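Local coordinates for jasmonate-induced oxygenase 2 (Arabidopsis thaliana, PDB 6LSV), which hydroxylates the plant hormone jasmonate to 12-hydroxyjasmonate, using iron, 2-oxoglutarate and molecular oxygen, and takes part in jasmonate signalling and plant defence, at residues L21-R24 with Y25-P28; A66-S69 with E70-G74; C215-P218 with E219-L222; Q270-L274 with S275-Y279. One frame throughout, in Å; residues are numbered along the deposited sequence.

All four contacts are local turns or helix segments, met along the chain in the order 1, 2, 3, 4, and they gather into two pairs. Contacts 1 and 3, with centres about 8 Å apart, lie in loops that touch: the one before strand 47-49 and the one joining strands 204-212 and 224-225. Contacts 2 and 4, centres about 13 Å apart, bring helix 63-74 against the turn that follows helix 269-274. The pairs are far from each other, contacts 1 and 4 having centres about 35 Å apart. Within each pair, a segment from the N-terminal part of the chain meets one from the 2OG-Fe(II) oxygenase region, so each pair is a place where the two parts of the chain meet.

Contact 1 (L21-R24 with Y25-P28); sequences LPDR and YIKP
The ring of Y25 meets P22 edge-on: CB of P22 lies in the plane of the ring, 3.7 Å from its CD2. The same tyrosine is also in edge-to-face contact with W135 and packs on V8. P22 and Y25 are brought together by a short 3-10 turn over residues 23 to 25, in the long loop between helix 10-15 and strand 47-49.

Two successive i to i+3 bonds define this turn. Y25 N donates to P22 O at 2.9 Å, and one residue later I26 N donates to D23 O at 3.1 Å. Both bonds are fairly straight at the hydrogen, yet each donor sits well above the plane of its carbonyl, consistent with the tight winding of a 3-10 turn. The first bond brings Y25 back to P22, and CG of Y25, anti to its own carbonyl carbon (chi1 -53°), sets the CD2 edge of the ring beside the proline CB.

L21 sets CD2 3.7 Å from Y25 O and packs outward on W135, C215 and A221. R24 turns its guanidinium away from the turn, to A131 O and to a salt bridge with E5, while K27 pairs with D134.

I26 closes over the start of the turn. Its CG1 rests 3.5 Å from P22 O. The side chains of I26 and D23 cross at about a right angle, and the extended tail of the isoleucine (chi2 174°) brings CD1 to within 3.5 Å of L21 O.

Contact 2 (A66-S69 with E70-G74); sequences ARIS and EACRG
S69 and R73, one helical turn apart, are joined weakly through both backbone and side chain, within a run of i to i+4 backbone bonds. E70 N donates to A66 O at 2.7 Å, A71 N to R67 O at 2.8 Å and C72 N to I68 O at 2.9 Å. The next bond, R73 N to S69 O, is weak at 3.2 Å, as the helix nears its end at G74.

Among polar side chains, R73 NE makes a weak hydrogen bond to S69 OG at 2.9 Å. It is bent at the hydrogen (124°), and the hydroxyl approaches the guanidinium obliquely. S69 places OG anti to its backbone N (chi1 151°), while R73 runs extended from CG to NE alongside the S69 carbonyl, whose O lies at the guanidinium edge, near its plane. The arginine continues onto T278 and Y279.

The apolar contact lies on another side of the helix, where I68 CG2 faces C72 SG at 4.2 Å. These two side chains turn inward: I68 reaches V182 and N186 of helix 161-186 as well as I48, and C72 reaches L183, F78 and Y279. A71 also packs on F78, in strand 77-81.

With I68 and C72 buried, and A66, R67, E70 and R73 exposed, this is an amphipathic helix, packed by its buried face against helix 161-186 and against edge strand 47-49 and its neighbour 77-81 in the main sheet.

Contact 3 (C215-P218 with E219-L222); sequences CPRP and ELAL
R217 and E219 set their flat groups almost in one plane, with guanidinium and carboxylate only 20° apart, although the two side chains as a whole cross at a slant. The salt bridge is forked on a single oxygen. E219 OE2 receives NE of R217 at 2.9 Å and also NH2, and the NE bond comes in on the syn side of the carboxylate while staying 2° from the guanidinium plane. Both chains bend to meet across P218: the arginine chain bends at chi2 and chi3, and E219 carries CG between its backbone N and carbonyl carbon (chi1 88°) before bending back toward the arginine.

L220 runs side by side with R217, pointing the same way. Its CD1 lies over one face of the guanidinium, 3.9 Å above the plane and displaced toward the rim, so that the group has a carboxylate at its edge and a methyl on a face.

The backbone here makes two overlapping beta turns, in the loop joining strands 204-212 and 224-225 of the 2OG-Fe(II) oxygenase region. L220 N bonds to R217 O at 3.0 Å, and A221 N makes a weak bond to P218 O at 3.2 Å.

C215 and A221 direct their CB atoms toward each other's segments. The cysteine's SG comes 3.7 Å from A221 CB, and both side chains pack on L21. The C215 side chain is about 8 Å from that of Y212, which binds 2-oxoglutarate.

Contact 4 (Q270-L274 with S275-Y279); sequences QIQIL and SNSTY
S275 turns OG back over the last turn of helix 269-274, between its own N and carbonyl carbon (chi1 69°), leaving it 3.0 Å from I271 O and 3.2 Å from Q272 O. Its one proton can serve either carbonyl, while the oxygen accepts Y279 N.

The helix ends in a Schellman motif. S277 N reaches Q272 O at 2.7 Å, nearly along the C=O axis, and N276 N bonds to I273 O at 3.1 Å from well above the carbonyl plane. N276, with positive phi (47°), is the C-prime residue that reverses the chain. S275 N still bonds to I271 O at 2.8 Å, so the carbonyls of I271, Q272 and I273 all have partners in the segment that follows. A type I' beta turn from S275 to T278 overlaps the motif, with N276 and S277, both of positive phi, at its centre, and S275 O takes both N and OG1 of T278.

Q272 extends from a trans chi1 (168°) alongside the chain as it returns at Y279, with its CB and CG against Y279 O. Its amide is held from outside, OE1 by S281 N and K344 and NE2 by Y324 OH, a hydroxyl also bonded to S277 OG. N276 likewise bonds to L323 N and P321 O, in the loop between strands 308-309 and 327-328.

The tyrosine, whose OH bonds to L183 O, crosses I271 obliquely, and CG2 of the isoleucine meets the ring edge in plane, 3.7 Å from Y279 CD2.

Contact 1 (L21-R24 with Y25-P28)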
loop_
_atom_site.group_PDB
_atom_site.type_symbol
_atom_site.label_atom_id
_atom_site.label_comp_id
_atom_site.label_asym_id
_atom_site.label_seq_id
_atom_site.Cartn_x
_atom_site.Cartn_y
_atom_site.Cartn_z
ATOM N N LEU A 21 15.588 4.429 21.953
ATOM C CA LEU A 21 15.314 3.930 20.615
ATOM C C LEU A 21 16.636 3.593 19.949
ATOM O O LEU A 21 17.501 4.477 19.838
ATOM C CB LEU A 21 14.552 4.969 19.794
ATOM C CG LEU A 21 13.729 4.436 18.621
ATOM C CD1 LEU A 21 12.672 3.460 19.108
ATOM C CD2 LEU A 21 13.096 5.581 17.844
ATOM N N PRO A 22 16.853 2.351 19.522
ATOM C CA PRO A 22 18.084 2.025 18.791
ATOM C C PRO A 22 18.279 2.953 17.596
ATOM O O PRO A 22 17.318 3.372 16.947
ATOM C CB PRO A 22 17.860 0.574 18.354
ATOM C CG PRO A 22 16.893 0.027 19.357
ATOM C CD PRO A 22 15.996 1.171 19.732
ATOM N N ASP A 23 19.547 3.282 17.317
ATOM C CA ASP A 23 19.858 4.257 16.275
ATOM C C ASP A 23 19.398 3.800 14.896
ATOM O O ASP A 23 19.120 4.649 14.039
ATOM C CB ASP A 23 21.364 4.563 16.264
ATOM C CG ASP A 23 21.728 5.722 15.328
ATOM O OD1 ASP A 23 21.780 5.522 14.094
ATOM O OD2 ASP A 23 21.946 6.845 15.833
ATOM N N ARG A 24 19.292 2.487 14.664
ATOM C CA ARG A 24 18.787 2.001 13.385
ATOM C C ARG A 24 17.380 2.509 13.091
ATOM O O ARG A 24 16.983 2.561 11.922
ATOM C CB ARG A 24 18.791 0.470 13.347
ATOM C CG ARG A 24 20.161 -0.187 13.511
ATOM C CD ARG A 24 21.099 0.128 12.357
ATOM N NE ARG A 24 20.506 -0.174 11.057
ATOM C CZ ARG A 24 20.511 -1.375 10.488
ATOM N NH1 ARG A 24 21.083 -2.402 11.102
ATOM N NH2 ARG A 24 19.945 -1.550 9.302
ATOM N N TYR A 25 16.623 2.887 14.122
ATOM C CA TYR A 25 15.241 3.324 13.972
ATOM C C TYR A 25 15.072 4.822 14.203
ATOM O O TYR A 25 13.936 5.301 14.281
ATOM C CB TYR A 25 14.335 2.533 14.920
ATOM C CG TYR A 25 14.503 1.036 14.784
ATOM C CD1 TYR A 25 13.734 0.311 13.882
ATOM C CD2 TYR A 25 15.444 0.347 15.547
ATOM C CE1 TYR A 25 13.889 -1.053 13.745
ATOM C CE2 TYR A 25 15.608 -1.024 15.415
ATOM C CZ TYR A 25 14.828 -1.717 14.513
ATOM O OH TYR A 25 14.981 -3.075 14.375
ATOM N N ILE A 26 16.166 5.569 14.305
ATOM C CA ILE A 26 16.107 7.020 14.440
ATOM C C ILE A 26 16.252 7.637 13.057
ATOM O O ILE A 26 17.250 7.408 12.364
ATOM C CB ILE A 26 17.193 7.543 15.392
ATOM C CG1 ILE A 26 17.130 6.815 16.735
ATOM C CG2 ILE A 26 17.052 9.046 15.583
ATOM C CD1 ILE A 26 18.252 7.184 17.677
ATOM N N LYS A 27 15.266 8.414 12.655
ATOM C CA LYS A 27 15.331 9.069 11.361
ATOM C C LYS A 27 16.078 10.388 11.475
ATOM O O LYS A 27 16.184 10.961 12.566
ATOM C CB LYS A 27 13.922 9.303 10.825
ATOM C CG LYS A 27 13.053 8.055 10.823
ATOM C CD LYS A 27 13.705 6.916 10.050
ATOM C CE LYS A 27 12.676 5.855 9.667
ATOM N NZ LYS A 27 13.285 4.704 8.942
ATOM N N PRO A 28 16.640 10.882 10.370
ATOM C CA PRO A 28 17.280 12.200 10.399
ATOM C C PRO A 28 16.316 13.261 10.906
ATOM O O PRO A 28 15.100 13.160 10.728
ATOM C CB PRO A 28 17.657 12.442 8.936
ATOM C CG PRO A 28 17.840 11.085 8.372
ATOM C CD PRO A 28 16.847 10.196 9.081
#

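Contact 2 (A66-S69 with E70-G74)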
loop_
_atom_site.group_PDB
_atom_site.type_symbol
_atom_site.label_atom_id
_atom_site.label_comp_id
_atom_site.label_asym_id
_atom_site.label_seq_id
_atom_site.Cartn_x
_atom_site.Cartn_y
_atom_site.Cartn_z
ATOM N N ALA A 66 -16.634 14.599 -10.710
ATOM C CA ALA A 66 -15.679 15.697 -10.691
ATOM C C ALA A 66 -14.814 15.649 -9.437
ATOM O O ALA A 66 -13.615 15.944 -9.494
ATOM C CB ALA A 66 -16.410 17.034 -10.797
ATOM N N ARG A 67 -15.398 15.266 -8.299
ATOM C CA ARG A 67 -14.634 15.219 -7.055
ATOM C C ARG A 67 -13.618 14.085 -7.075
ATOM O O ARG A 67 -12.463 14.269 -6.674
ATOM C CB ARG A 67 -15.571 15.072 -5.857
ATOM C CG ARG A 67 -16.446 16.278 -5.597
ATOM C CD ARG A 67 -17.604 15.899 -4.693
ATOM N NE ARG A 67 -17.178 14.996 -3.628
ATOM C CZ ARG A 67 -17.473 15.166 -2.345
ATOM N NH1 ARG A 67 -18.201 16.208 -1.967
ATOM N NH2 ARG A 67 -17.044 14.296 -1.437
ATOM N N ILE A 68 -14.038 12.900 -7.527
ATOM C CA ILE A 68 -13.120 11.770 -7.639
ATOM C C ILE A 68 -11.946 12.129 -8.541
ATOM O O ILE A 68 -10.778 11.912 -8.194
ATOM C CB ILE A 68 -13.862 10.530 -8.169
ATOM C CG1 ILE A 68 -14.947 10.074 -7.193
ATOM C CG2 ILE A 68 -12.883 9.401 -8.446
ATOM C CD1 ILE A 68 -15.766 8.927 -7.733
ATOM N N SER A 69 -12.243 12.682 -9.720
ATOM C CA SER A 69 -11.180 13.073 -10.636
ATOM C C SER A 69 -10.360 14.223 -10.071
ATOM O O SER A 69 -9.145 14.282 -10.295
ATOM C CB SER A 69 -11.765 13.452 -11.994
ATOM O OG SER A 69 -10.948 14.412 -12.639
ATOM N N GLU A 70 -10.994 15.137 -9.331
ATOM C CA GLU A 70 -10.230 16.186 -8.665
ATOM C C GLU A 70 -9.280 15.602 -7.625
ATOM O O GLU A 70 -8.160 16.096 -7.453
ATOM C CB GLU A 70 -11.173 17.198 -8.022
ATOM C CG GLU A 70 -10.623 18.619 -7.962
ATOM C CD GLU A 70 -10.443 19.249 -9.337
ATOM O OE1 GLU A 70 -9.341 19.121 -9.916
ATOM O OE2 GLU A 70 -11.402 19.879 -9.838
ATOM N N ALA A 71 -9.707 14.546 -6.927
ATOM C CA ALA A 71 -8.854 13.930 -5.916
ATOM C C ALA A 71 -7.681 13.197 -6.560
ATOM O O ALA A 71 -6.535 13.313 -6.105
ATOM C CB ALA A 71 -9.673 12.978 -5.045
ATOM N N CYS A 72 -7.950 12.443 -7.629
ATOM C CA CYS A 72 -6.903 11.654 -8.270
ATOM C C CYS A 72 -5.848 12.519 -8.946
ATOM O O CYS A 72 -4.715 12.060 -9.128
ATOM C CB CYS A 72 -7.517 10.699 -9.295
ATOM S SG CYS A 72 -8.677 9.509 -8.593
ATOM N N ARG A 73 -6.189 13.752 -9.319
ATOM C CA ARG A 73 -5.252 14.609 -10.036
ATOM C C ARG A 73 -4.403 15.465 -9.104
ATOM O O ARG A 73 -3.221 15.689 -9.381
ATOM C CB ARG A 73 -6.007 15.507 -11.018
ATOM C CG ARG A 73 -6.684 14.755 -12.154
ATOM C CD ARG A 73 -7.651 15.663 -12.904
ATOM N NE ARG A 73 -8.389 14.946 -13.939
ATOM C CZ ARG A 73 -8.339 15.241 -15.235
ATOM N NH1 ARG A 73 -7.579 16.243 -15.658
ATOM N NH2 ARG A 73 -9.043 14.533 -16.107
ATOM N N GLY A 74 -4.977 15.948 -8.004
ATOM C CA GLY A 74 -4.256 16.839 -7.114
ATOM C C GLY A 74 -3.766 16.191 -5.835
ATOM O O GLY A 74 -2.739 16.595 -5.282
#

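Contact 3 (C215-P218 with E219-L222)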
loop_
_atom_site.group_PDB
_atom_site.type_symbol
_atom_site.label_atom_id
_atom_site.label_comp_id
_atom_site.label_asym_id
_atom_site.label_seq_id
_atom_site.Cartn_x
_atom_site.Cartn_y
_atom_site.Cartn_z
ATOM N N CYS A 215 6.064 2.478 20.396
ATOM C CA CYS A 215 7.421 2.932 20.178
ATOM C C CYS A 215 7.856 3.812 21.340
ATOM O O CYS A 215 7.132 4.746 21.708
ATOM C CB CYS A 215 7.531 3.711 18.858
ATOM S SG CYS A 215 9.193 4.279 18.486
ATOM N N PRO A 216 9.019 3.552 21.942
ATOM C CA PRO A 216 9.410 4.321 23.134
ATOM C C PRO A 216 9.657 5.793 22.858
ATOM O O PRO A 216 9.448 6.614 23.759
ATOM C CB PRO A 216 10.683 3.609 23.606
ATOM C CG PRO A 216 11.193 2.892 22.399
ATOM C CD PRO A 216 9.992 2.501 21.604
ATOM N N ARG A 217 10.100 6.158 21.654
ATOM C CA ARG A 217 10.330 7.558 21.283
ATOM C C ARG A 217 9.802 7.790 19.873
ATOM O O ARG A 217 10.571 7.929 18.915
ATOM C CB ARG A 217 11.816 7.916 21.381
ATOM C CG ARG A 217 12.448 7.646 22.745
ATOM C CD ARG A 217 12.312 8.839 23.678
ATOM N NE ARG A 217 12.496 10.101 22.968
ATOM C CZ ARG A 217 13.633 10.790 22.954
ATOM N NH1 ARG A 217 14.692 10.343 23.615
ATOM N NH2 ARG A 217 13.711 11.927 22.279
ATOM N N PRO A 218 8.475 7.859 19.713
ATOM C CA PRO A 218 7.902 7.915 18.359
ATOM C C PRO A 218 8.178 9.212 17.624
ATOM O O PRO A 218 8.039 9.241 16.395
ATOM C CB PRO A 218 6.403 7.730 18.607
ATOM C CG PRO A 218 6.200 8.277 19.974
ATOM C CD PRO A 218 7.430 7.899 20.750
ATOM N N GLU A 219 8.559 10.282 18.320
ATOM C CA GLU A 219 8.912 11.513 17.625
ATOM C C GLU A 219 10.239 11.407 16.882
ATOM O O GLU A 219 10.588 12.329 16.136
ATOM C CB GLU A 219 8.947 12.686 18.610
ATOM C CG GLU A 219 10.281 12.901 19.303
ATOM C CD GLU A 219 10.470 12.000 20.510
ATOM O OE1 GLU A 219 9.592 11.148 20.773
ATOM O OE2 GLU A 219 11.503 12.149 21.198
ATOM N N LEU A 220 10.986 10.316 17.066
ATOM C CA LEU A 220 12.199 10.059 16.300
ATOM C C LEU A 220 12.009 8.993 15.235
ATOM O O LEU A 220 12.882 8.835 14.373
ATOM C CB LEU A 220 13.341 9.615 17.224
ATOM C CG LEU A 220 13.706 10.451 18.449
ATOM C CD1 LEU A 220 14.828 9.768 19.223
ATOM C CD2 LEU A 220 14.109 11.855 18.044
ATOM N N ALA A 221 10.906 8.256 15.276
ATOM C CA ALA A 221 10.733 7.063 14.471
ATOM C C ALA A 221 9.598 7.256 13.475
ATOM O O ALA A 221 8.805 8.197 13.566
ATOM C CB ALA A 221 10.458 5.843 15.361
ATOM N N LEU A 222 9.538 6.343 12.512
ATOM C CA LEU A 222 8.449 6.275 11.553
ATOM C C LEU A 222 8.023 4.822 11.435
ATOM O O LEU A 222 8.873 3.935 11.302
ATOM C CB LEU A 222 8.867 6.820 10.183
ATOM C CG LEU A 222 8.831 8.338 9.996
ATOM C CD1 LEU A 222 9.448 8.723 8.665
ATOM C CD2 LEU A 222 7.411 8.860 10.096
#

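Contact 4 (Q270-L274 with S275-Y279)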
loop_
_atom_site.group_PDB
_atom_site.type_symbol
_atom_site.label_atom_id
_atom_site.label_comp_id
_atom_site.label_asym_id
_atom_site.label_seq_id
_atom_site.Cartn_x
_atom_site.Cartn_y
_atom_site.Cartn_z
ATOM N N GLN A 270 1.978 2.900 -11.054
ATOM C CA GLN A 270 1.653 2.399 -12.384
ATOM C C GLN A 270 0.538 3.206 -13.038
ATOM O O GLN A 270 0.557 3.411 -14.258
ATOM C CB GLN A 270 1.271 0.921 -12.308
ATOM C CG GLN A 270 2.415 0.018 -11.875
ATOM C CD GLN A 270 3.695 0.296 -12.641
ATOM O OE1 GLN A 270 3.717 0.251 -13.870
ATOM N NE2 GLN A 270 4.768 0.595 -11.915
ATOM N N ILE A 271 -0.433 3.680 -12.255
ATOM C CA ILE A 271 -1.511 4.466 -12.845
ATOM C C ILE A 271 -1.038 5.878 -13.167
ATOM O O ILE A 271 -1.458 6.457 -14.175
ATOM C CB ILE A 271 -2.740 4.459 -11.920
ATOM C CG1 ILE A 271 -3.380 3.069 -11.919
ATOM C CG2 ILE A 271 -3.759 5.508 -12.351
ATOM C CD1 ILE A 271 -4.718 3.001 -11.221
ATOM N N GLN A 272 -0.147 6.449 -12.349
ATOM C CA GLN A 272 0.441 7.738 -12.704
ATOM C C GLN A 272 1.115 7.666 -14.068
ATOM O O GLN A 272 1.000 8.594 -14.879
ATOM C CB GLN A 272 1.440 8.189 -11.635
ATOM C CG GLN A 272 2.306 9.381 -12.068
ATOM C CD GLN A 272 2.994 10.099 -10.913
ATOM O OE1 GLN A 272 2.523 10.080 -9.776
ATOM N NE2 GLN A 272 4.109 10.750 -11.210
ATOM N N ILE A 273 1.803 6.555 -14.348
ATOM C CA ILE A 273 2.465 6.384 -15.637
ATOM C C ILE A 273 1.441 6.208 -16.752
ATOM O O ILE A 273 1.571 6.804 -17.828
ATOM C CB ILE A 273 3.450 5.202 -15.576
ATOM C CG1 ILE A 273 4.540 5.464 -14.535
ATOM C CG2 ILE A 273 4.074 4.949 -16.940
ATOM C CD1 ILE A 273 5.141 4.205 -13.964
ATOM N N LEU A 274 0.405 5.395 -16.517
ATOM C CA LEU A 274 -0.603 5.162 -17.549
ATOM C C LEU A 274 -1.365 6.440 -17.882
ATOM O O LEU A 274 -1.625 6.730 -19.058
ATOM C CB LEU A 274 -1.565 4.061 -17.104
ATOM C CG LEU A 274 -1.049 2.627 -17.270
ATOM C CD1 LEU A 274 -1.945 1.638 -16.550
ATOM C CD2 LEU A 274 -0.934 2.257 -18.739
ATOM N N SER A 275 -1.718 7.225 -16.869
ATOM C CA SER A 275 -2.415 8.484 -17.081
ATOM C C SER A 275 -1.498 9.588 -17.593
ATOM O O SER A 275 -1.918 10.749 -17.616
ATOM C CB SER A 275 -3.098 8.933 -15.784
ATOM O OG SER A 275 -2.151 9.315 -14.801
ATOM N N ASN A 276 -0.271 9.250 -18.002
ATOM C CA ASN A 276 0.737 10.233 -18.414
ATOM C C ASN A 276 0.827 11.379 -17.410
ATOM O O ASN A 276 0.903 12.554 -17.781
ATOM C CB ASN A 276 0.456 10.765 -19.824
ATOM C CG ASN A 276 1.708 11.317 -20.502
ATOM O OD1 ASN A 276 2.829 10.926 -20.179
ATOM N ND2 ASN A 276 1.516 12.232 -21.446
ATOM N N SER A 277 0.795 11.025 -16.124
ATOM C CA SER A 277 0.873 11.926 -14.975
ATOM C C SER A 277 -0.372 12.786 -14.785
ATOM O O SER A 277 -0.334 13.739 -13.997
ATOM C CB SER A 277 2.104 12.839 -15.035
ATOM O OG SER A 277 3.195 12.278 -14.324
ATOM N N THR A 278 -1.478 12.488 -15.469
ATOM C CA THR A 278 -2.722 13.187 -15.159
ATOM C C THR A 278 -3.219 12.809 -13.769
ATOM O O THR A 278 -3.649 13.672 -12.993
ATOM C CB THR A 278 -3.791 12.888 -16.210
ATOM O OG1 THR A 278 -3.268 13.158 -17.518
ATOM C CG2 THR A 278 -5.020 13.753 -15.969
ATOM N N TYR A 279 -3.176 11.521 -13.443
ATOM C CA TYR A 279 -3.351 11.065 -12.074
ATOM C C TYR A 279 -1.988 11.011 -11.398
ATOM O O TYR A 279 -0.996 10.602 -12.008
ATOM C CB TYR A 279 -4.008 9.685 -12.032
ATOM C CG TYR A 279 -5.425 9.643 -12.557
ATOM C CD1 TYR A 279 -6.214 10.783 -12.587
ATOM C CD2 TYR A 279 -5.973 8.456 -13.022
ATOM C CE1 TYR A 279 -7.509 10.741 -13.065
ATOM C CE2 TYR A 279 -7.267 8.404 -13.499
ATOM C CZ TYR A 279 -8.029 9.549 -13.519
ATOM O OH TYR A 279 -9.316 9.502 -13.999
#